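Side-chain contacts in DegQ (Legionella fallonii, PDB 3PV2), which degrades proteins as an HtrA-family protease that forms large 12-mers, and probably acts as a chaperone in the cell envelope: residues B[27-32]-B[107-112]; B[103-106]-B[112-115]; B[123-128]-B[239-244]. One frame throughout, in Å; residues are numbered along the deposited sequence.

Interaction 1. Residues B[27-32]-B[107-112]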
loop_
_atom_site.group_PDB
_atom_site.type_symbol
_atom_site.label_atom_id
_atom_site.label_comp_id
_atom_site.label_asym_id
_atom_site.label_seq_id
_atom_site.Cartn_x
_atom_site.Cartn_y
_atom_site.Cartn_z
ATOM N N ASN B 27 -20.669 -29.343 -48.100
ATOM C CA ASN B 27 -22.089 -29.272 -48.449
ATOM C C ASN B 27 -22.990 -28.656 -47.376
ATOM O O ASN B 27 -24.047 -28.205 -47.683
ATOM C CB ASN B 27 -22.595 -30.661 -48.846
ATOM C CG ASN B 27 -22.131 -31.091 -50.263
ATOM O OD1 ASN B 27 -22.049 -32.290 -50.548
ATOM N ND2 ASN B 27 -21.848 -30.118 -51.148
ATOM N N ILE B 28 -22.560 -28.625 -46.125
ATOM C CA ILE B 28 -23.386 -28.087 -45.042
ATOM C C ILE B 28 -22.994 -26.653 -44.658
ATOM O O ILE B 28 -23.775 -25.910 -44.074
ATOM C CB ILE B 28 -23.354 -29.034 -43.836
ATOM C CG1 ILE B 28 -21.980 -29.076 -43.179
ATOM C CG2 ILE B 28 -23.718 -30.430 -44.327
ATOM C CD1 ILE B 28 -21.989 -29.558 -41.675
ATOM N N MET B 29 -21.799 -26.231 -45.024
ATOM C CA MET B 29 -21.351 -24.858 -44.757
ATOM C C MET B 29 -22.341 -23.764 -45.141
ATOM O O MET B 29 -22.471 -22.805 -44.422
ATOM C CB MET B 29 -20.039 -24.555 -45.488
ATOM C CG MET B 29 -18.778 -25.063 -44.821
ATOM S SD MET B 29 -17.330 -24.537 -45.851
ATOM C CE MET B 29 -16.123 -25.879 -45.581
ATOM N N PRO B 30 -23.032 -23.878 -46.283
ATOM C CA PRO B 30 -23.989 -22.780 -46.517
ATOM C C PRO B 30 -25.099 -22.626 -45.454
ATOM O O PRO B 30 -25.808 -21.625 -45.462
ATOM C CB PRO B 30 -24.578 -23.085 -47.874
ATOM C CG PRO B 30 -23.614 -24.081 -48.525
ATOM C CD PRO B 30 -22.914 -24.796 -47.431
ATOM N N ALA B 31 -25.228 -23.579 -44.532
ATOM C CA ALA B 31 -26.293 -23.503 -43.544
ATOM C C ALA B 31 -25.849 -22.679 -42.343
ATOM O O ALA B 31 -26.679 -22.285 -41.531
ATOM C CB ALA B 31 -26.719 -24.887 -43.128
ATOM N N ILE B 32 -24.540 -22.457 -42.211
ATOM C CA ILE B 32 -23.945 -21.863 -41.017
ATOM C C ILE B 32 -23.707 -20.376 -41.278
ATOM O O ILE B 32 -23.047 -20.021 -42.252
ATOM C CB ILE B 32 -22.600 -22.427 -40.748
ATOM C CG1 ILE B 32 -22.638 -23.974 -40.799
ATOM C CG2 ILE B 32 -22.067 -21.966 -39.336
ATOM C CD1 ILE B 32 -23.682 -24.617 -39.941
ATOM N N THR B 107 -25.099 -12.758 -41.672
ATOM C CA THR B 107 -24.298 -12.897 -42.896
ATOM C C THR B 107 -24.168 -14.332 -43.369
ATOM O O THR B 107 -23.725 -15.204 -42.628
ATOM C CB THR B 107 -22.871 -12.350 -42.710
ATOM O OG1 THR B 107 -22.926 -11.027 -42.166
ATOM C CG2 THR B 107 -22.063 -12.351 -44.072
ATOM N N LEU B 108 -24.493 -14.571 -44.611
ATOM C CA LEU B 108 -24.435 -15.884 -45.193
ATOM C C LEU B 108 -23.082 -16.102 -45.799
ATOM O O LEU B 108 -22.355 -15.177 -46.092
ATOM C CB LEU B 108 -25.448 -16.019 -46.346
ATOM C CG LEU B 108 -26.901 -15.680 -46.100
ATOM C CD1 LEU B 108 -27.782 -16.002 -47.339
ATOM C CD2 LEU B 108 -27.452 -16.392 -44.862
ATOM N N GLN B 109 -22.803 -17.343 -46.101
ATOM C CA GLN B 109 -21.561 -17.687 -46.698
ATOM C C GLN B 109 -21.416 -17.009 -48.052
ATOM O O GLN B 109 -20.359 -16.529 -48.368
ATOM C CB GLN B 109 -21.528 -19.181 -46.853
ATOM C CG GLN B 109 -20.333 -19.699 -47.528
ATOM C CD GLN B 109 -20.661 -20.955 -48.266
ATOM O OE1 GLN B 109 -20.207 -22.048 -47.893
ATOM N NE2 GLN B 109 -21.486 -20.819 -49.311
ATOM N N ASP B 110 -22.498 -16.917 -48.810
ATOM C CA ASP B 110 -22.453 -16.292 -50.129
ATOM C C ASP B 110 -22.250 -14.769 -50.091
ATOM O O ASP B 110 -22.147 -14.131 -51.121
ATOM C CB ASP B 110 -23.672 -16.677 -50.978
ATOM C CG ASP B 110 -24.941 -16.010 -50.525
ATOM O OD1 ASP B 110 -24.857 -14.923 -49.933
ATOM O OD2 ASP B 110 -26.024 -16.576 -50.776
ATOM N N GLY B 111 -22.229 -14.189 -48.901
ATOM C CA GLY B 111 -21.934 -12.765 -48.750
ATOM C C GLY B 111 -23.078 -11.797 -48.454
ATOM O O GLY B 111 -22.840 -10.659 -48.073
ATOM N N ARG B 112 -24.319 -12.219 -48.604
ATOM C CA ARG B 112 -25.431 -11.302 -48.351
ATOM C C ARG B 112 -25.507 -10.995 -46.851
ATOM O O ARG B 112 -25.308 -11.912 -46.058
ATOM C CB ARG B 112 -26.738 -11.939 -48.792
ATOM C CG ARG B 112 -26.814 -12.309 -50.258
ATOM C CD ARG B 112 -28.163 -12.952 -50.607
ATOM N NE ARG B 112 -28.101 -14.415 -50.561
ATOM C CZ ARG B 112 -29.154 -15.233 -50.494
ATOM N NH1 ARG B 112 -30.393 -14.750 -50.474
ATOM N NH2 ARG B 112 -28.969 -16.556 -50.450
HETATM O O HOH W 1 -24.141 -19.285 -44.613
#
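The amide of Q109 lies against M29 and P30, and this is the closely packed part of a small contact. OE1 of Q109 rests 3.5 Å from CB of M29, and the same oxygen is 3.9 Å from CD of P30. NE2 of Q109 meets the pyrrolidine at CG, 4.0 Å away, so the flat amide lies alongside the ring with no hydrogen bond between them. CG of Q109 is anti to its backbone N (chi1 177°) and the chain is extended beyond it, which lays the amide beside M29 and P30 of the 3-10 turn 29-31. M29 touches with CB alone; the rest leads away, and M29 also packs on V150 of a second subunit.

The looser part is bridged by a single water. It donates to O of P30 at 3.0 Å and to O of I32 at 2.7 Å, and accepts from N of Q109 at 2.8 Å, tying P30 and I32 to the loop 108-111. On the far limb, R112 holds D110 side-on in a salt bridge, NE and NH2 both donating to OD2, NH2 at 3.0 Å, while N of R112 meets OD1 of D110 at 3.1 Å in an Asx turn. G111 takes the left-handed backbone position, and L108 N bonds back to R112 O: a 3:5 beta hairpin, whose type I turn 108-111 carries a G1 bulge at G111.

Interaction 2. Residues B[103-106]-B[112-115]; sequences LITV and RRLK
The carbonyl O of V106 receives the backbone N-H of L114 at 2.7 Å (N to O) and is also approached by the CA-H of R113. The return bond, V106 N to L114 O, is equally short at 2.7 Å, and the two together define V106 and L114 as a hydrogen-bonded antiparallel pair. L114 O has a second, softer neighbour as well: CA of T105 stands 3.4 Å from it in a CA-H...O contact. T105 and K115 form the next, non-hydrogen-bonded pair, on the opposite face of the sheet from V106 and L114. The short strand axes run at 143°, well twisted from exactly antiparallel.

Among the side chains, T105 meets R113. R113 is bent at chi2 (-108°) and again at chi3, which swings its guanidinium back over T105. CG2 of T105 then sits 3.8 Å above the plane, over the centre of the group, with the two side chains crossing at about a right angle. NE of R113 donates to O of R401 of a third subunit, while its NH1 weakly reaches a water that donates to T105 O at 2.8 Å. A second water accepts from I104 N at 3.3 Å and weakly from K115 NZ. On the other face V106 packs on V33 of strand 32-40, and L114 on I132 and A134. The arrangement is a two-stranded antiparallel beta hairpin, 101-107 with 113-122, in the first six-stranded antiparallel barrel of the trypsin fold, where 101-107 also pairs with 32-40 and so closes the barrel.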
loop_
_atom_site.group_PDB
_atom_site.type_symbol
_atom_site.label_atom_id
_atom_site.label_comp_id
_atom_site.label_asym_id
_atom_site.label_seq_id
_atom_site.Cartn_x
_atom_site.Cartn_y
_atom_site.Cartn_z
ATOM N N LEU B 103 -30.261 -4.455 -32.668
ATOM C CA LEU B 103 -30.080 -4.829 -34.040
ATOM C C LEU B 103 -29.379 -6.212 -34.183
ATOM O O LEU B 103 -28.451 -6.514 -33.452
ATOM C CB LEU B 103 -29.192 -3.743 -34.615
ATOM C CG LEU B 103 -29.446 -3.189 -35.973
ATOM C CD1 LEU B 103 -29.259 -1.657 -35.898
ATOM C CD2 LEU B 103 -28.460 -3.872 -36.918
ATOM N N ILE B 104 -29.837 -6.998 -35.150
ATOM C CA ILE B 104 -29.262 -8.271 -35.474
ATOM C C ILE B 104 -29.158 -8.474 -36.966
ATOM O O ILE B 104 -30.169 -8.528 -37.678
ATOM C CB ILE B 104 -30.113 -9.441 -34.960
ATOM C CG1 ILE B 104 -30.629 -9.179 -33.532
ATOM C CG2 ILE B 104 -29.292 -10.716 -35.004
ATOM C CD1 ILE B 104 -31.663 -10.154 -33.076
ATOM N N THR B 105 -27.931 -8.689 -37.406
ATOM C CA THR B 105 -27.616 -8.813 -38.805
ATOM C C THR B 105 -26.981 -10.181 -39.058
ATOM O O THR B 105 -26.000 -10.598 -38.402
ATOM C CB THR B 105 -26.718 -7.637 -39.253
ATOM O OG1 THR B 105 -27.309 -6.416 -38.827
ATOM C CG2 THR B 105 -26.579 -7.587 -40.727
ATOM N N VAL B 106 -27.561 -10.888 -40.026
ATOM C CA VAL B 106 -27.086 -12.205 -40.373
ATOM C C VAL B 106 -26.280 -12.137 -41.648
ATOM O O VAL B 106 -26.733 -11.536 -42.604
ATOM C CB VAL B 106 -28.289 -13.156 -40.482
ATOM C CG1 VAL B 106 -27.932 -14.412 -41.213
ATOM C CG2 VAL B 106 -28.822 -13.465 -39.059
ATOM N N ARG B 112 -24.319 -12.219 -48.604
ATOM C CA ARG B 112 -25.431 -11.302 -48.351
ATOM C C ARG B 112 -25.507 -10.995 -46.851
ATOM O O ARG B 112 -25.308 -11.912 -46.058
ATOM C CB ARG B 112 -26.738 -11.939 -48.792
ATOM C CG ARG B 112 -26.814 -12.309 -50.258
ATOM C CD ARG B 112 -28.163 -12.952 -50.607
ATOM N NE ARG B 112 -28.101 -14.415 -50.561
ATOM C CZ ARG B 112 -29.154 -15.233 -50.494
ATOM N NH1 ARG B 112 -30.393 -14.750 -50.474
ATOM N NH2 ARG B 112 -28.969 -16.556 -50.450
ATOM N N ARG B 113 -25.753 -9.731 -46.478
ATOM C CA ARG B 113 -25.934 -9.315 -45.079
ATOM C C ARG B 113 -27.412 -9.012 -44.881
ATOM O O ARG B 113 -27.925 -8.075 -45.497
ATOM C CB ARG B 113 -25.117 -8.075 -44.706
ATOM C CG ARG B 113 -23.609 -8.177 -44.839
ATOM C CD ARG B 113 -22.900 -8.243 -43.476
ATOM N NE ARG B 113 -22.913 -6.979 -42.747
ATOM C CZ ARG B 113 -22.831 -6.823 -41.416
ATOM N NH1 ARG B 113 -22.736 -7.855 -40.566
ATOM N NH2 ARG B 113 -22.877 -5.584 -40.914
ATOM N N LEU B 114 -28.110 -9.807 -44.069
ATOM C CA LEU B 114 -29.572 -9.680 -43.922
ATOM C C LEU B 114 -29.987 -9.190 -42.555
ATOM O O LEU B 114 -29.428 -9.611 -41.523
ATOM C CB LEU B 114 -30.256 -11.012 -44.198
ATOM C CG LEU B 114 -29.965 -11.506 -45.610
ATOM C CD1 LEU B 114 -30.187 -12.982 -45.702
ATOM C CD2 LEU B 114 -30.818 -10.703 -46.677
ATOM N N LYS B 115 -30.979 -8.297 -42.532
ATOM C CA LYS B 115 -31.602 -7.876 -41.292
ATOM C C LYS B 115 -32.403 -9.063 -40.729
ATOM O O LYS B 115 -33.135 -9.715 -41.444
ATOM C CB LYS B 115 -32.508 -6.711 -41.608
ATOM C CG LYS B 115 -33.152 -6.012 -40.442
ATOM C CD LYS B 115 -33.768 -4.672 -40.918
ATOM C CE LYS B 115 -34.987 -4.336 -40.097
ATOM N NZ LYS B 115 -34.741 -4.700 -38.650
HETATM O O HOH W 2 -32.441 -6.669 -37.098
HETATM O O HOH W 3 -23.536 -10.768 -39.704
#

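Interaction 3. Residues B[123-128]-B[239-244]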
loop_
_atom_site.group_PDB
_atom_site.type_symbol
_atom_site.label_atom_id
_atom_site.label_comp_id
_atom_site.label_asym_id
_atom_site.label_seq_id
_atom_site.Cartn_x
_atom_site.Cartn_y
_atom_site.Cartn_z
ATOM N N SER B 123 -34.073 -18.391 -22.382
ATOM C CA SER B 123 -32.791 -18.322 -21.633
ATOM C C SER B 123 -32.476 -19.599 -20.895
ATOM O O SER B 123 -31.313 -20.008 -20.831
ATOM C CB SER B 123 -32.735 -17.132 -20.655
ATOM O OG SER B 123 -33.849 -17.091 -19.793
ATOM N N GLU B 124 -33.499 -20.263 -20.380
ATOM C CA GLU B 124 -33.256 -21.514 -19.708
ATOM C C GLU B 124 -32.507 -22.555 -20.593
ATOM O O GLU B 124 -31.566 -23.194 -20.137
ATOM C CB GLU B 124 -34.541 -22.078 -19.076
ATOM C CG GLU B 124 -34.197 -23.036 -17.886
ATOM C CD GLU B 124 -35.337 -23.977 -17.486
ATOM O OE1 GLU B 124 -35.063 -25.137 -17.105
ATOM O OE2 GLU B 124 -36.507 -23.548 -17.551
ATOM N N THR B 125 -32.856 -22.697 -21.863
ATOM C CA THR B 125 -32.121 -23.626 -22.726
ATOM C C THR B 125 -31.048 -22.936 -23.578
ATOM O O THR B 125 -30.353 -23.606 -24.361
ATOM C CB THR B 125 -33.077 -24.331 -23.675
ATOM O OG1 THR B 125 -33.835 -23.348 -24.365
ATOM C CG2 THR B 125 -34.039 -25.197 -22.949
ATOM N N ASP B 126 -30.923 -21.613 -23.421
ATOM C CA ASP B 126 -30.025 -20.777 -24.207
ATOM C C ASP B 126 -30.188 -20.966 -25.698
ATOM O O ASP B 126 -29.179 -21.089 -26.407
ATOM C CB ASP B 126 -28.541 -21.008 -23.804
ATOM C CG ASP B 126 -27.626 -19.875 -24.295
ATOM O OD1 ASP B 126 -28.145 -18.782 -24.637
ATOM O OD2 ASP B 126 -26.417 -20.075 -24.380
ATOM N N LEU B 127 -31.443 -20.920 -26.180
ATOM C CA LEU B 127 -31.761 -20.934 -27.592
ATOM C C LEU B 127 -32.554 -19.717 -28.015
ATOM O O LEU B 127 -33.260 -19.107 -27.214
ATOM C CB LEU B 127 -32.581 -22.170 -27.951
ATOM C CG LEU B 127 -31.792 -23.456 -27.709
ATOM C CD1 LEU B 127 -32.827 -24.621 -27.776
ATOM C CD2 LEU B 127 -30.638 -23.545 -28.756
ATOM N N ALA B 128 -32.419 -19.348 -29.289
ATOM C CA ALA B 128 -33.205 -18.262 -29.859
ATOM C C ALA B 128 -33.439 -18.585 -31.299
ATOM O O ALA B 128 -32.628 -19.229 -31.919
ATOM C CB ALA B 128 -32.501 -16.977 -29.732
ATOM N N ILE B 239 -29.857 -31.591 -30.501
ATOM C CA ILE B 239 -30.727 -31.059 -31.497
ATOM C C ILE B 239 -32.197 -31.425 -31.234
ATOM O O ILE B 239 -33.092 -30.651 -31.567
ATOM C CB ILE B 239 -30.318 -31.541 -32.891
ATOM C CG1 ILE B 239 -31.054 -30.779 -33.979
ATOM C CG2 ILE B 239 -30.617 -32.990 -33.021
ATOM C CD1 ILE B 239 -30.782 -29.339 -33.970
ATOM N N ASN B 240 -32.445 -32.594 -30.643
ATOM C CA ASN B 240 -33.841 -33.035 -30.455
ATOM C C ASN B 240 -34.588 -32.070 -29.539
ATOM O O ASN B 240 -35.713 -31.684 -29.809
ATOM C CB ASN B 240 -33.889 -34.440 -29.882
ATOM C CG ASN B 240 -33.602 -35.498 -30.899
ATOM O OD1 ASN B 240 -33.264 -35.239 -32.065
ATOM N ND2 ASN B 240 -33.763 -36.725 -30.466
ATOM N N MET B 241 -33.934 -31.652 -28.472
ATOM C CA MET B 241 -34.460 -30.592 -27.665
ATOM C C MET B 241 -34.549 -29.288 -28.442
ATOM O O MET B 241 -35.546 -28.553 -28.307
ATOM C CB MET B 241 -33.570 -30.375 -26.487
ATOM C CG MET B 241 -34.149 -29.473 -25.474
ATOM S SD MET B 241 -32.934 -29.261 -24.165
ATOM C CE MET B 241 -32.419 -27.586 -24.533
ATOM N N VAL B 242 -33.530 -28.992 -29.249
ATOM C CA VAL B 242 -33.575 -27.783 -30.059
ATOM C C VAL B 242 -34.820 -27.737 -30.959
ATOM O O VAL B 242 -35.500 -26.747 -30.960
ATOM C CB VAL B 242 -32.303 -27.575 -30.898
ATOM C CG1 VAL B 242 -32.480 -26.393 -31.840
ATOM C CG2 VAL B 242 -31.141 -27.373 -29.963
ATOM N N LYS B 243 -35.099 -28.800 -31.701
ATOM C CA LYS B 243 -36.293 -28.912 -32.566
ATOM C C LYS B 243 -37.594 -28.546 -31.835
ATOM O O LYS B 243 -38.468 -27.838 -32.366
ATOM C CB LYS B 243 -36.486 -30.353 -33.072
ATOM C CG LYS B 243 -35.484 -30.879 -34.119
ATOM C CD LYS B 243 -35.895 -32.257 -34.792
ATOM C CE LYS B 243 -36.734 -33.216 -33.886
ATOM N NZ LYS B 243 -37.029 -34.560 -34.519
ATOM N N ASP B 244 -37.722 -29.024 -30.607
ATOM C CA ASP B 244 -38.967 -28.832 -29.915
ATOM C C ASP B 244 -39.059 -27.436 -29.280
ATOM O O ASP B 244 -40.149 -26.814 -29.297
ATOM C CB ASP B 244 -39.217 -30.016 -28.993
ATOM C CG ASP B 244 -39.222 -31.368 -29.783
ATOM O OD1 ASP B 244 -38.429 -31.513 -30.759
ATOM O OD2 ASP B 244 -40.016 -32.286 -29.458
#
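M241 reaches T125 with CG anti to its backbone N (chi1 -170°) and a bend at chi3 (107°) that turns the methyl CE onto the threonine. T125 answers with chi1 at 53°: CG2 stands beside the backbone N and is presented to the methionine, while OG1 takes the position between N and the carbonyl carbon and is hydrogen-bonded to D122 OD2. The threonine is thus divided between an apolar branch for the helix and a polar one for its own loop. CE of M241 lies 3.3 Å from CG2 of T125 and 3.4 Å from its CB, a very close approach for carbons, so the exact position of the methyl is doubtful.

The second half of the contact is more relaxed. L127 brings its forked end across V242, with CD1 at 3.9 Å and CD2 at 4.0 Å from CG2 of the valine. The same CD1 stays 4.4 Å from CE of M241, so the leucine borders both helix residues. No hydrogen bond crosses between the segments, and all four touching residues are buried.

Between T125 and L127, D126 points aside and its OD2 hydrogen-bonds ND1 of H96, as the aspartate and histidine do in the triad of trypsin-like proteases; D126 and L127 together face D122 in a G1 beta bulge. L127 and V242 also both touch I237, and V242 reaches I219. The contact therefore joins the loop leading into strand 127-131, and the start of that strand, in the first barrel, to the first turns of helix 239-252, which directly follows strand 234-238 of the second barrel.

Overall arrangement
Interactions 1 and 2 involve the same hairpin, at its turn and along its strands: they share R112, their centres are 13 Å apart, and L108 CD1 touches L114 CD1 at 4.2 Å. The hairpin turn meets the 3-10 turn 29-31 in interaction 1, and the paired strands form interaction 2. Interaction 3 stands apart, its centre 22 Å from each of the others, with nearest atoms about 10 Å from interaction 1 and about 8 Å from interaction 2. It is linked to interaction 2 through the sheet, where strands 113-122 and 127-131 are neighbours. Interaction 3 flanks the probable catalytic D126-H96 pair, whereas interactions 1 and 2 border other subunits of the 12-mer.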